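Local coordinates for regulatory protein SdiA (Escherichia coli, PDB 4LFU), which activates transcription of the ftsQAZ cell-division genes and, in response to acyl-homoserine-lactone autoinducers made by other bacteria, of ydiV, at residues Glu29-Ala34 and Asp40-Cys45; Asp98-Ser101 and Leu106-Ala109; Thr120-Leu125 and Leu130-Phe135; Ser181-Glu186 and Leu204-Asn209; Phe213-Met218 and Pro225-Val230. All blocks are in the same frame, centred on the assembly; numbering follows the deposited sequence.

Interaction 1. Residues Glu29-Ala34 and Asp40-Cys45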
# COMPACT_ATOMS: atom_id res chain seq x y z
N GLU A 29 24.16 -4.67 3.58
CA GLU A 29 23.75 -5.49 2.44
C GLU A 29 23.28 -4.66 1.26
O GLU A 29 23.56 -5.01 0.11
CB GLU A 29 22.67 -6.50 2.86
CG GLU A 29 22.29 -7.57 1.80
CD GLU A 29 23.49 -8.38 1.29
OE1 GLU A 29 24.35 -8.78 2.12
OE2 GLU A 29 23.59 -8.61 0.06
N ILE A 30 22.56 -3.56 1.52
CA ILE A 30 22.13 -2.64 0.45
C ILE A 30 23.34 -1.98 -0.20
O ILE A 30 23.41 -1.90 -1.43
CB ILE A 30 21.16 -1.55 0.93
CG1 ILE A 30 19.79 -2.17 1.24
CG2 ILE A 30 21.05 -0.43 -0.13
CD1 ILE A 30 18.94 -1.28 2.16
N GLU A 31 24.30 -1.54 0.62
CA GLU A 31 25.57 -0.99 0.13
C GLU A 31 26.33 -1.98 -0.78
O GLU A 31 26.73 -1.63 -1.89
CB GLU A 31 26.47 -0.51 1.27
CG GLU A 31 27.74 0.17 0.74
CD GLU A 31 28.60 0.77 1.84
OE1 GLU A 31 28.93 1.98 1.73
OE2 GLU A 31 28.94 0.05 2.82
N LEU A 32 26.48 -3.22 -0.31
CA LEU A 32 27.09 -4.30 -1.11
C LEU A 32 26.38 -4.57 -2.43
O LEU A 32 27.03 -4.74 -3.46
CB LEU A 32 27.19 -5.58 -0.28
CG LEU A 32 28.27 -6.62 -0.59
CD1 LEU A 32 27.68 -7.93 -1.15
CD2 LEU A 32 29.43 -6.07 -1.48
N GLN A 33 25.04 -4.60 -2.40
CA GLN A 33 24.21 -4.80 -3.60
C GLN A 33 24.31 -3.65 -4.59
O GLN A 33 24.36 -3.86 -5.79
CB GLN A 33 22.73 -5.00 -3.21
CG GLN A 33 22.41 -6.33 -2.56
CD GLN A 33 22.82 -7.51 -3.42
OE1 GLN A 33 22.60 -7.50 -4.63
NE2 GLN A 33 23.43 -8.52 -2.79
N ALA A 34 24.34 -2.42 -4.09
CA ALA A 34 24.57 -1.24 -4.93
C ALA A 34 25.89 -1.40 -5.70
O ALA A 34 25.95 -1.20 -6.91
CB ALA A 34 24.59 0.02 -4.09
N ASP A 40 27.79 3.76 -6.80
CA ASP A 40 28.67 4.32 -5.77
C ASP A 40 27.90 4.55 -4.49
O ASP A 40 28.41 4.30 -3.39
CB ASP A 40 29.26 5.65 -6.26
CG ASP A 40 30.17 5.47 -7.44
OD1 ASP A 40 30.96 4.50 -7.45
OD2 ASP A 40 30.11 6.28 -8.37
N TYR A 41 26.67 5.02 -4.62
CA TYR A 41 25.90 5.39 -3.46
C TYR A 41 24.50 4.81 -3.46
O TYR A 41 23.96 4.48 -4.49
CB TYR A 41 25.82 6.91 -3.36
CG TYR A 41 27.15 7.64 -3.31
CD1 TYR A 41 27.91 7.67 -2.15
CD2 TYR A 41 27.63 8.33 -4.42
CE1 TYR A 41 29.13 8.36 -2.09
CE2 TYR A 41 28.86 9.01 -4.38
CZ TYR A 41 29.58 9.03 -3.22
OH TYR A 41 30.76 9.71 -3.17
N TYR A 42 23.92 4.71 -2.27
CA TYR A 42 22.50 4.40 -2.09
C TYR A 42 21.96 5.40 -1.08
O TYR A 42 22.72 6.01 -0.32
CB TYR A 42 22.31 2.98 -1.57
CG TYR A 42 22.66 2.84 -0.09
CD1 TYR A 42 23.98 2.60 0.30
CD2 TYR A 42 21.67 2.94 0.91
CE1 TYR A 42 24.32 2.51 1.62
CE2 TYR A 42 22.01 2.83 2.26
CZ TYR A 42 23.34 2.61 2.60
OH TYR A 42 23.75 2.49 3.91
N SER A 43 20.64 5.58 -1.10
CA SER A 43 19.94 6.24 -0.03
C SER A 43 18.59 5.52 0.17
O SER A 43 17.94 5.15 -0.78
CB SER A 43 19.75 7.73 -0.31
OG SER A 43 18.88 7.96 -1.40
N LEU A 44 18.20 5.33 1.42
CA LEU A 44 16.91 4.74 1.72
C LEU A 44 16.13 5.81 2.47
O LEU A 44 16.54 6.20 3.56
CB LEU A 44 17.12 3.47 2.56
CG LEU A 44 16.31 2.18 2.32
CD1 LEU A 44 15.94 1.51 3.70
CD2 LEU A 44 15.06 2.33 1.44
N CYS A 45 15.06 6.33 1.84
CA CYS A 45 14.19 7.40 2.38
C CYS A 45 12.75 6.92 2.53
O CYS A 45 12.22 6.28 1.64
CB CYS A 45 14.12 8.63 1.47
SG CYS A 45 15.70 9.37 1.10
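Ile30 lays its CG2 methyl over one face of the Tyr42 ring, where helix 23-36 packs on strand 41-47 in the alpha-beta-alpha sandwich of the autoinducer-binding domain. The helix runs roughly antiparallel to the strand but askew: the short axes approach to 8.1 Å and their directions differ by 139°.

The aromatic contact is a CH-pi interaction. CG2 of Ile30 sits 4.0 Å from the centroid of the Tyr42 ring, 29° off the ring normal, so the methyl is over the face but displaced toward CG and CD2. Two torsions bring this about. The ring of Tyr42 hangs between its own backbone N and carbonyl carbon (chi1 75°), turned to the helix, while Ile30 holds CG2 opposite its backbone N and the two side chains meet at about a right angle. Glu31 packs on the CD1 and CE1 side of the same ring, its backbone N over the same face as the methyl and its CB 3.7 Å from Tyr42 CE1.

Purely aliphatic packing is looser, with Ile30 CD1 4.3 Å from Leu44 CG. Leu44 and Ile30 also touch helix 147-167, which shares this face of the sheet.

Within the helix, one side-chain bond ties successive turns on the side toward helix 6-19. Glu29 OE2, also salt-bridged to Arg16, accepts from Gln33 NE2 at 2.9 Å, almost along the carboxylate C-O axis and in the Gln33 amide plane.

Interaction 2. Residues Asp98-Ser101 and Leu106-Ala109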
# COMPACT_ATOMS: atom_id res chain seq x y z
N ASP A 98 15.19 15.31 -17.99
CA ASP A 98 13.82 15.89 -17.97
C ASP A 98 13.19 15.86 -16.60
O ASP A 98 12.41 16.73 -16.27
CB ASP A 98 12.89 15.20 -18.98
CG ASP A 98 13.52 15.09 -20.36
OD1 ASP A 98 14.49 14.28 -20.52
OD2 ASP A 98 13.07 15.81 -21.28
N LEU A 99 13.55 14.83 -15.81
CA LEU A 99 13.09 14.62 -14.43
C LEU A 99 13.34 15.84 -13.54
O LEU A 99 12.54 16.16 -12.64
CB LEU A 99 13.81 13.41 -13.85
CG LEU A 99 13.10 12.28 -13.09
CD1 LEU A 99 14.11 11.46 -12.29
CD2 LEU A 99 12.03 12.80 -12.18
N PHE A 100 14.44 16.55 -13.83
CA PHE A 100 14.92 17.63 -12.97
C PHE A 100 14.67 19.04 -13.46
O PHE A 100 15.22 19.98 -12.91
CB PHE A 100 16.41 17.41 -12.67
CG PHE A 100 16.68 16.13 -11.89
CD1 PHE A 100 16.66 16.13 -10.50
CD2 PHE A 100 16.93 14.94 -12.56
CE1 PHE A 100 16.90 14.96 -9.79
CE2 PHE A 100 17.16 13.76 -11.87
CZ PHE A 100 17.16 13.76 -10.47
N SER A 101 13.80 19.21 -14.46
CA SER A 101 13.59 20.53 -15.07
C SER A 101 12.93 21.53 -14.14
O SER A 101 13.07 22.75 -14.32
CB SER A 101 12.78 20.40 -16.36
OG SER A 101 11.43 20.05 -16.10
N LEU A 106 18.92 21.42 -7.65
CA LEU A 106 19.34 20.09 -7.18
C LEU A 106 20.25 19.40 -8.20
O LEU A 106 21.28 18.83 -7.84
CB LEU A 106 18.10 19.20 -6.90
CG LEU A 106 18.11 18.03 -5.91
CD1 LEU A 106 17.06 16.98 -6.32
CD2 LEU A 106 19.47 17.38 -5.69
N TRP A 107 19.82 19.43 -9.45
CA TRP A 107 20.54 18.84 -10.58
C TRP A 107 21.92 19.50 -10.74
O TRP A 107 22.91 18.80 -10.93
CB TRP A 107 19.67 18.97 -11.84
CG TRP A 107 20.22 18.48 -13.19
CD1 TRP A 107 20.10 17.22 -13.73
CD2 TRP A 107 20.91 19.27 -14.19
NE1 TRP A 107 20.68 17.17 -14.98
CE2 TRP A 107 21.20 18.41 -15.28
CE3 TRP A 107 21.32 20.62 -14.25
CZ2 TRP A 107 21.87 18.86 -16.44
CZ3 TRP A 107 22.01 21.06 -15.40
CH2 TRP A 107 22.27 20.17 -16.47
N GLU A 108 21.98 20.83 -10.60
CA GLU A 108 23.25 21.58 -10.71
C GLU A 108 24.20 21.30 -9.57
O GLU A 108 25.37 21.03 -9.81
CB GLU A 108 23.01 23.10 -10.81
CG GLU A 108 22.37 23.52 -12.15
CD GLU A 108 22.17 25.02 -12.28
OE1 GLU A 108 22.83 25.81 -11.54
OE2 GLU A 108 21.35 25.40 -13.16
N ALA A 109 23.70 21.36 -8.34
CA ALA A 109 24.48 20.94 -7.17
C ALA A 109 25.00 19.51 -7.30
O ALA A 109 26.16 19.26 -7.06
CB ALA A 109 23.66 21.10 -5.89
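Phe100 against Leu106 and Trp107 is a surface hydrophobic contact of the autoinducer-binding domain, an alpha-beta-alpha sandwich. It joins the loop that follows strand 92-94 to the first half of helix 104-112, a short distance along the chain. Only 151 Å² is buried between the two segments, and the backbones come nearest at Phe100 and Trp107, whose CA atoms are 6.2 Å apart.

The tightest approach is between side-chain bases: Phe100 CB and Trp107 CB are 3.7 Å apart. The rings themselves meet obliquely. The Phe100 ring and the five-membered ring of Trp107 have centroids 5.8 Å apart and planes inclined at 36°. Trp107 sends CG opposite its backbone N (chi1 177°), and this brings CD1 beside CB of Phe100, at 3.8 Å. The indole N-H is engaged elsewhere, since NE1 of Trp107 donates to Asp97 just ahead of the loop segment, a bond that helps fix the rotation of the ring.

Pro81 also touches the Phe100 side chain, and a tetraethylene glycol, probably from the crystallisation liquor, lies about 4 Å from it. Leu106, which packs on Asp80 as well, approaches Phe100 from the rim: its CD1 methyl lies near the plane of the ring, 4.0 Å from CE1 of Phe100.

Interaction 3. Residues Thr120-Leu125 and Leu130-Phe135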
# COMPACT_ATOMS: atom_id res chain seq x y z
N THR A 120 15.87 4.99 -9.08
CA THR A 120 15.12 4.85 -7.83
C THR A 120 14.03 3.77 -7.95
O THR A 120 13.37 3.64 -8.98
CB THR A 120 14.53 6.20 -7.36
OG1 THR A 120 15.57 7.18 -7.38
CG2 THR A 120 13.95 6.13 -5.93
N GLN A 121 13.88 2.98 -6.90
CA GLN A 121 12.76 2.05 -6.80
C GLN A 121 11.92 2.44 -5.58
O GLN A 121 12.47 2.77 -4.55
CB GLN A 121 13.25 0.62 -6.67
CG GLN A 121 12.10 -0.39 -6.71
CD GLN A 121 11.72 -0.79 -8.12
OE1 GLN A 121 12.50 -0.65 -9.06
NE2 GLN A 121 10.51 -1.31 -8.26
N TYR A 122 10.60 2.37 -5.70
CA TYR A 122 9.76 2.64 -4.54
C TYR A 122 8.66 1.61 -4.23
O TYR A 122 8.23 0.84 -5.12
CB TYR A 122 9.21 4.07 -4.56
CG TYR A 122 7.78 4.21 -5.00
CD1 TYR A 122 6.75 4.42 -4.06
CD2 TYR A 122 7.46 4.16 -6.33
CE1 TYR A 122 5.41 4.53 -4.48
CE2 TYR A 122 6.16 4.26 -6.76
CZ TYR A 122 5.15 4.45 -5.85
OH TYR A 122 3.87 4.59 -6.35
N LEU A 123 8.24 1.61 -2.96
CA LEU A 123 7.18 0.77 -2.45
C LEU A 123 6.39 1.47 -1.34
O LEU A 123 6.98 2.09 -0.43
CB LEU A 123 7.76 -0.53 -1.87
CG LEU A 123 6.70 -1.55 -1.44
CD1 LEU A 123 5.94 -2.05 -2.66
CD2 LEU A 123 7.28 -2.72 -0.66
N MET A 124 5.07 1.32 -1.40
CA MET A 124 4.24 1.68 -0.26
C MET A 124 4.20 0.53 0.71
O MET A 124 3.85 -0.58 0.34
CB MET A 124 2.81 2.01 -0.68
CG MET A 124 1.94 2.22 0.56
SD MET A 124 0.42 3.07 0.16
CE MET A 124 -0.48 1.80 -0.74
N LEU A 125 4.51 0.81 1.97
CA LEU A 125 4.51 -0.21 3.03
C LEU A 125 3.11 -0.49 3.65
O LEU A 125 2.19 0.32 3.48
CB LEU A 125 5.55 0.15 4.10
CG LEU A 125 6.95 0.35 3.50
CD1 LEU A 125 7.83 1.15 4.45
CD2 LEU A 125 7.59 -0.98 3.13
N LEU A 130 5.96 5.55 2.58
CA LEU A 130 6.47 5.34 1.23
C LEU A 130 7.97 5.23 1.32
O LEU A 130 8.65 6.15 1.80
CB LEU A 130 6.06 6.49 0.29
CG LEU A 130 4.59 6.73 -0.06
CD1 LEU A 130 4.51 7.95 -0.96
CD2 LEU A 130 3.97 5.54 -0.79
N GLY A 131 8.49 4.08 0.88
CA GLY A 131 9.91 3.84 0.91
C GLY A 131 10.49 4.00 -0.47
O GLY A 131 9.90 3.55 -1.47
N PHE A 132 11.64 4.67 -0.53
CA PHE A 132 12.36 4.92 -1.78
C PHE A 132 13.80 4.42 -1.66
O PHE A 132 14.53 4.83 -0.76
CB PHE A 132 12.38 6.43 -2.08
CG PHE A 132 11.01 7.03 -2.30
CD1 PHE A 132 10.50 7.18 -3.58
CD2 PHE A 132 10.24 7.47 -1.21
CE1 PHE A 132 9.24 7.71 -3.78
CE2 PHE A 132 8.97 8.04 -1.40
CZ PHE A 132 8.47 8.16 -2.68
N LEU A 133 14.21 3.55 -2.56
CA LEU A 133 15.61 3.13 -2.61
C LEU A 133 16.28 3.68 -3.87
O LEU A 133 15.87 3.35 -4.98
CB LEU A 133 15.71 1.60 -2.57
CG LEU A 133 17.13 1.01 -2.70
CD1 LEU A 133 18.01 1.37 -1.51
CD2 LEU A 133 17.02 -0.49 -2.88
N SER A 134 17.29 4.51 -3.70
CA SER A 134 18.03 5.12 -4.81
C SER A 134 19.43 4.57 -4.86
O SER A 134 20.04 4.39 -3.83
CB SER A 134 18.14 6.61 -4.61
OG SER A 134 16.93 7.24 -4.93
N PHE A 135 19.91 4.29 -6.06
CA PHE A 135 21.34 4.05 -6.30
C PHE A 135 21.87 5.16 -7.20
O PHE A 135 21.18 5.62 -8.09
CB PHE A 135 21.58 2.71 -7.02
CG PHE A 135 21.25 1.48 -6.19
CD1 PHE A 135 21.35 1.50 -4.80
CD2 PHE A 135 20.88 0.30 -6.82
CE1 PHE A 135 21.06 0.37 -4.05
CE2 PHE A 135 20.61 -0.85 -6.07
CZ PHE A 135 20.70 -0.80 -4.68
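Thr120 meets Ser134 in a non-hydrogen-bonded antiparallel pair whose hydroxyls join instead: OG1 of Thr120 and OG of Ser134 are 2.8 Å apart and hydrogen-bonded. Thr120 OG1 sits beside its backbone N (chi1 -50°), which points it across at Ser134, and it is also bonded to Trp95 NE1. A tetraethylene glycol lies about 4 Å from the Ser134 side chain.

Gln121 and Leu133 form a hydrogen-bonded pair, with Gln121 N to Leu133 O and the reverse bond from Leu133 N to Gln121 O both 2.8 Å. The Gln121 side chain leaves the other face of the sheet toward helix 147-167, its OE1 held by His92.

At Tyr122 the ring lies alongside that of Phe132, both pointing the same way. Their planes differ by 18°, but the rings are slid so far that they barely overlap; the close touch is Tyr122 CB on Phe132 CD1, 3.5 Å. Leu130 CD2 comes to the edge of the Tyr122 ring.

Leu123 repeats the two-bond pairing with Gly131, Leu123 N reaching Gly131 O at 3.0 Å. Last, Met124 CB packs on Leu130 CD2 at 3.7 Å, and Met124 also touches Leu125 of the second subunit.

Four straight backbone bonds thus hold this central hairpin of the autoinducer-binding domain's sheet in register, while the joined hydroxyls satisfy polar atoms on an otherwise largely apolar, aromatic face.

Interaction 4. Residues Ser181-Glu186 and Leu204-Asn209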
# COMPACT_ATOMS: atom_id res chain seq x y z
N SER A 181 -7.31 -1.42 22.34
CA SER A 181 -8.10 -2.61 22.64
C SER A 181 -9.08 -2.79 21.51
O SER A 181 -9.35 -1.85 20.77
CB SER A 181 -8.87 -2.40 23.95
OG SER A 181 -9.97 -1.50 23.76
N LYS A 182 -9.62 -4.00 21.42
CA LYS A 182 -10.68 -4.32 20.47
C LYS A 182 -11.84 -3.34 20.56
O LYS A 182 -12.35 -2.88 19.54
CB LYS A 182 -11.21 -5.73 20.72
CG LYS A 182 -10.43 -6.86 20.08
CD LYS A 182 -11.29 -8.15 19.99
CE LYS A 182 -12.64 -7.92 19.24
NZ LYS A 182 -12.51 -7.54 17.77
N ARG A 183 -12.29 -3.06 21.79
CA ARG A 183 -13.42 -2.16 22.02
C ARG A 183 -13.09 -0.71 21.63
O ARG A 183 -13.93 -0.02 21.08
CB ARG A 183 -13.84 -2.21 23.49
CG ARG A 183 -14.97 -1.26 23.86
CD ARG A 183 -16.20 -1.60 23.09
NE ARG A 183 -17.37 -1.61 23.95
CZ ARG A 183 -18.51 -2.25 23.67
NH1 ARG A 183 -18.63 -2.93 22.54
NH2 ARG A 183 -19.51 -2.20 24.54
N GLU A 184 -11.87 -0.26 21.93
CA GLU A 184 -11.41 1.06 21.50
C GLU A 184 -11.47 1.19 19.97
O GLU A 184 -12.07 2.13 19.46
CB GLU A 184 -10.02 1.36 22.07
CG GLU A 184 -10.07 1.66 23.55
CD GLU A 184 -8.71 1.86 24.23
OE1 GLU A 184 -8.72 2.46 25.33
OE2 GLU A 184 -7.66 1.42 23.71
N LYS A 185 -10.87 0.23 19.26
CA LYS A 185 -10.91 0.16 17.79
C LYS A 185 -12.34 0.15 17.21
O LYS A 185 -12.64 0.87 16.24
CB LYS A 185 -10.12 -1.05 17.27
CG LYS A 185 -8.62 -0.95 17.48
CD LYS A 185 -7.87 -2.06 16.77
CE LYS A 185 -6.97 -2.82 17.77
NZ LYS A 185 -5.58 -3.12 17.26
N GLU A 186 -13.23 -0.62 17.84
CA GLU A 186 -14.64 -0.65 17.42
C GLU A 186 -15.32 0.72 17.50
O GLU A 186 -15.96 1.15 16.56
CB GLU A 186 -15.41 -1.71 18.22
CG GLU A 186 -16.93 -1.69 18.00
CD GLU A 186 -17.63 -2.82 18.75
OE1 GLU A 186 -17.39 -2.97 19.96
OE2 GLU A 186 -18.42 -3.58 18.12
N LEU A 204 -24.01 0.26 20.01
CA LEU A 204 -23.32 -0.74 20.86
C LEU A 204 -24.07 -1.10 22.16
O LEU A 204 -23.61 -1.94 22.92
CB LEU A 204 -21.88 -0.30 21.18
CG LEU A 204 -20.96 0.03 20.00
CD1 LEU A 204 -19.63 0.60 20.48
CD2 LEU A 204 -20.74 -1.19 19.11
N SER A 205 -25.20 -0.44 22.42
CA SER A 205 -25.98 -0.68 23.64
C SER A 205 -25.17 -0.42 24.92
O SER A 205 -25.19 -1.22 25.86
CB SER A 205 -26.58 -2.10 23.64
OG SER A 205 -27.34 -2.33 22.46
N ILE A 206 -24.44 0.69 24.93
CA ILE A 206 -23.69 1.16 26.11
C ILE A 206 -24.06 2.63 26.35
O ILE A 206 -24.81 3.21 25.60
CB ILE A 206 -22.15 0.98 25.92
CG1 ILE A 206 -21.72 1.53 24.54
CG2 ILE A 206 -21.76 -0.47 26.12
CD1 ILE A 206 -20.22 1.58 24.30
N SER A 207 -23.56 3.21 27.43
CA SER A 207 -23.82 4.60 27.73
C SER A 207 -22.81 5.54 27.01
O SER A 207 -21.75 5.11 26.58
CB SER A 207 -23.76 4.81 29.24
OG SER A 207 -22.43 4.71 29.70
N GLU A 208 -23.18 6.80 26.88
CA GLU A 208 -22.29 7.82 26.35
C GLU A 208 -21.02 7.96 27.19
O GLU A 208 -19.94 8.22 26.66
CB GLU A 208 -23.01 9.16 26.25
CG GLU A 208 -23.79 9.33 24.96
CD GLU A 208 -24.64 10.58 24.94
OE1 GLU A 208 -24.05 11.69 24.89
OE2 GLU A 208 -25.90 10.45 24.97
N ASN A 209 -21.17 7.78 28.51
CA ASN A 209 -20.04 7.77 29.43
C ASN A 209 -19.00 6.75 29.08
O ASN A 209 -17.81 7.03 29.16
CB ASN A 209 -20.52 7.52 30.85
CG ASN A 209 -20.89 8.78 31.54
OD1 ASN A 209 -20.01 9.54 31.98
ND2 ASN A 209 -22.18 9.04 31.65
O HOH W 1 -21.54 -3.91 22.99
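Leu204 faces helix 182-192 with both its methyls. CD2 lies against the carboxylate end of Glu186, 3.5 Å from OE2 of Glu186, the two side chains sliding past each other in opposite directions. CD1 sits over one face of the Arg183 guanidinium, offset toward the rim and 4.2 Å from NH1 of Arg183. The carbonyl of Leu204 is tied to the same arginine through a water: the water donates to Leu204 O at 2.9 Å and accepts from Arg183 NH2 at 3.1 Å, lying at the edge of the guanidinium in its plane. Across this surface contact it supplies the polar link.

Ser205 then ends helix 197-204 with positive phi in a Schellman motif, in which Ile206 N returns to Ala201 O. This is the turn of the predicted helix-turn-helix of the LuxR-type DNA-binding domain, leading into helix 208-222.

The Ile206 and Arg183 side chains approach each other from opposite directions, the CG2 methyl of Ile206 modelled doubtfully close to Arg183 NH2; Ile206 also packs on Val211. Bends at chi2 (62°) and chi3 steer the guanidinium of Arg183 into this position. Its NH1 donates to Glu186 OE1 in a salt bridge of 2.9 Å, on the syn side but 33° out of the carboxylate plane, which steadies both groups where they meet Leu204. Ser207 is the N-cap residue of helix 208-222, and its OG is hydrogen-bonded to Thr210 OG1.

Interaction 5. Residues Phe213-Met218 and Pro225-Val230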
# COMPACT_ATOMS: atom_id res chain seq x y z
N PHE A 213 -15.40 7.48 27.75
CA PHE A 213 -14.34 6.83 28.50
C PHE A 213 -13.29 6.28 27.53
O PHE A 213 -12.13 6.63 27.64
CB PHE A 213 -14.92 5.69 29.35
CG PHE A 213 -13.91 4.95 30.21
CD1 PHE A 213 -12.97 5.65 30.99
CD2 PHE A 213 -13.92 3.56 30.28
CE1 PHE A 213 -12.05 4.97 31.80
CE2 PHE A 213 -13.00 2.86 31.09
CZ PHE A 213 -12.08 3.57 31.86
N HIS A 214 -13.71 5.43 26.62
CA HIS A 214 -12.81 4.85 25.61
C HIS A 214 -12.09 5.89 24.72
O HIS A 214 -10.90 5.75 24.47
CB HIS A 214 -13.54 3.80 24.76
CG HIS A 214 -13.95 2.59 25.55
ND1 HIS A 214 -13.04 1.72 26.10
CD2 HIS A 214 -15.17 2.13 25.90
CE1 HIS A 214 -13.68 0.75 26.73
NE2 HIS A 214 -14.98 0.98 26.62
N GLN A 215 -12.84 6.91 24.27
CA GLN A 215 -12.30 8.02 23.49
C GLN A 215 -11.14 8.69 24.20
O GLN A 215 -10.07 8.88 23.62
CB GLN A 215 -13.36 9.09 23.16
CG GLN A 215 -14.54 8.66 22.29
CD GLN A 215 -14.18 8.40 20.83
OE1 GLN A 215 -13.01 8.28 20.46
NE2 GLN A 215 -15.22 8.27 20.00
N LYS A 216 -11.37 9.02 25.47
CA LYS A 216 -10.39 9.59 26.38
C LYS A 216 -9.13 8.78 26.57
O LYS A 216 -8.04 9.35 26.59
CB LYS A 216 -11.03 9.85 27.74
CG LYS A 216 -11.38 11.31 27.99
CD LYS A 216 -12.16 11.94 26.82
CE LYS A 216 -11.66 13.35 26.49
NZ LYS A 216 -12.34 13.88 25.26
N ASN A 217 -9.27 7.46 26.72
CA ASN A 217 -8.13 6.55 26.90
C ASN A 217 -7.23 6.48 25.65
O ASN A 217 -6.02 6.35 25.77
CB ASN A 217 -8.58 5.13 27.29
CG ASN A 217 -9.29 5.06 28.66
OD1 ASN A 217 -9.16 5.96 29.50
ND2 ASN A 217 -10.03 3.97 28.90
N MET A 218 -7.85 6.51 24.47
CA MET A 218 -7.15 6.51 23.19
C MET A 218 -6.43 7.86 22.99
O MET A 218 -5.32 7.90 22.47
CB MET A 218 -8.15 6.27 22.06
CG MET A 218 -8.59 4.81 21.86
SD MET A 218 -9.67 4.56 20.42
CE MET A 218 -11.20 5.35 20.92
N PRO A 225 -5.29 15.71 20.90
CA PRO A 225 -6.25 16.69 21.47
C PRO A 225 -7.75 16.34 21.35
O PRO A 225 -8.58 16.91 22.07
CB PRO A 225 -5.94 17.97 20.67
CG PRO A 225 -5.43 17.49 19.38
CD PRO A 225 -4.70 16.19 19.64
N ASN A 226 -8.11 15.43 20.44
CA ASN A 226 -9.51 15.05 20.24
C ASN A 226 -9.62 13.72 19.47
O ASN A 226 -8.61 13.18 19.07
CB ASN A 226 -10.29 16.17 19.49
CG ASN A 226 -9.55 16.68 18.27
OD1 ASN A 226 -9.30 17.87 18.16
ND2 ASN A 226 -9.16 15.79 17.37
N LYS A 227 -10.84 13.24 19.27
CA LYS A 227 -11.12 11.96 18.61
C LYS A 227 -10.82 11.96 17.10
O LYS A 227 -10.55 10.91 16.52
CB LYS A 227 -12.59 11.58 18.85
CG LYS A 227 -13.62 12.51 18.21
CD LYS A 227 -15.01 12.32 18.80
CE LYS A 227 -16.08 12.77 17.80
NZ LYS A 227 -17.45 12.61 18.34
N THR A 228 -10.91 13.14 16.47
CA THR A 228 -10.67 13.30 15.02
C THR A 228 -9.26 12.93 14.66
O THR A 228 -9.06 12.19 13.69
CB THR A 228 -10.97 14.74 14.50
OG1 THR A 228 -12.26 15.16 14.95
CG2 THR A 228 -10.94 14.76 12.95
N GLN A 229 -8.30 13.46 15.42
CA GLN A 229 -6.88 13.13 15.23
C GLN A 229 -6.62 11.64 15.47
O GLN A 229 -5.85 11.01 14.73
CB GLN A 229 -5.93 13.99 16.12
CG GLN A 229 -4.46 13.61 15.82
CD GLN A 229 -3.42 14.17 16.77
OE1 GLN A 229 -3.05 15.34 16.67
NE2 GLN A 229 -2.88 13.32 17.64
N VAL A 230 -7.27 11.06 16.48
CA VAL A 230 -7.12 9.61 16.74
C VAL A 230 -7.65 8.77 15.59
O VAL A 230 -6.95 7.88 15.07
CB VAL A 230 -7.80 9.16 18.03
CG1 VAL A 230 -7.54 7.67 18.26
CG2 VAL A 230 -7.31 9.97 19.18
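Gln215 and Lys227 bring the two backbones nearest, their CA atoms 6.4 Å apart, and Met218 and Val230, one turn further along each helix, follow at 7.2 Å. Segment 213-218 is helical throughout, within helix 208-222; segment 225-230 enters helix 227-237 through its N-cap residue, Asn226.

The side chains match this pairing. Gln215 bends at chi2 (-71°), which turns its amide toward the second helix, and OE1 comes to rest 3.7 Å from CB of Lys227, the two chains crossing at a slant. This is a van der Waals contact with the aliphatic base of the lysine, whose extended chain then leads away from helix 208-222. The other end of the same amide looks back into the domain, where Gln215 NE2 is hydrogen-bonded to Thr191 OG1 of helix 182-192; that bond fixes which way the amide is turned.

One turn on, the contact is apolar and buried. CB of Met218 meets the CG1 methyl of Val230 at 4.1 Å, CG1 standing opposite the valine's backbone N (chi1 -177°). Phe180 touches both Met218 and Val230, and Gln219 adds to the packing around Val230.

On the second helix, Thr228 meets Thr228 of the second subunit. The arrangement is that of the four-helix LuxR-type DNA-binding domain, with the last helix packed against the predicted recognition helix and taking part in the subunit interface.

In the fold
Interactions 1, 2 and 3 belong to the autoinducer-binding domain, 4 and 5 to the DNA-binding domain. Interactions 1 and 3 share the sheet: strands 41-47 and 130-137 are neighbours, Cys45 O lying 2.8 Å from Phe132 N, and their centres are 12 Å apart. Interaction 2 is about 7 Å from interaction 3 between nearest atoms; tetraethylene glycol, probably from the crystallisation liquor, lies about 4 Å from the side chains of Phe100 and Ser134 and may mark a pocket. Interactions 4 and 5 both use helix 208-222, with Arg183 CG 3.6 Å from His214 NE2. Between the domains, nearest atoms of interactions 3 and 4 are about 16 Å apart. Interactions 3 and 5 both touch the second subunit.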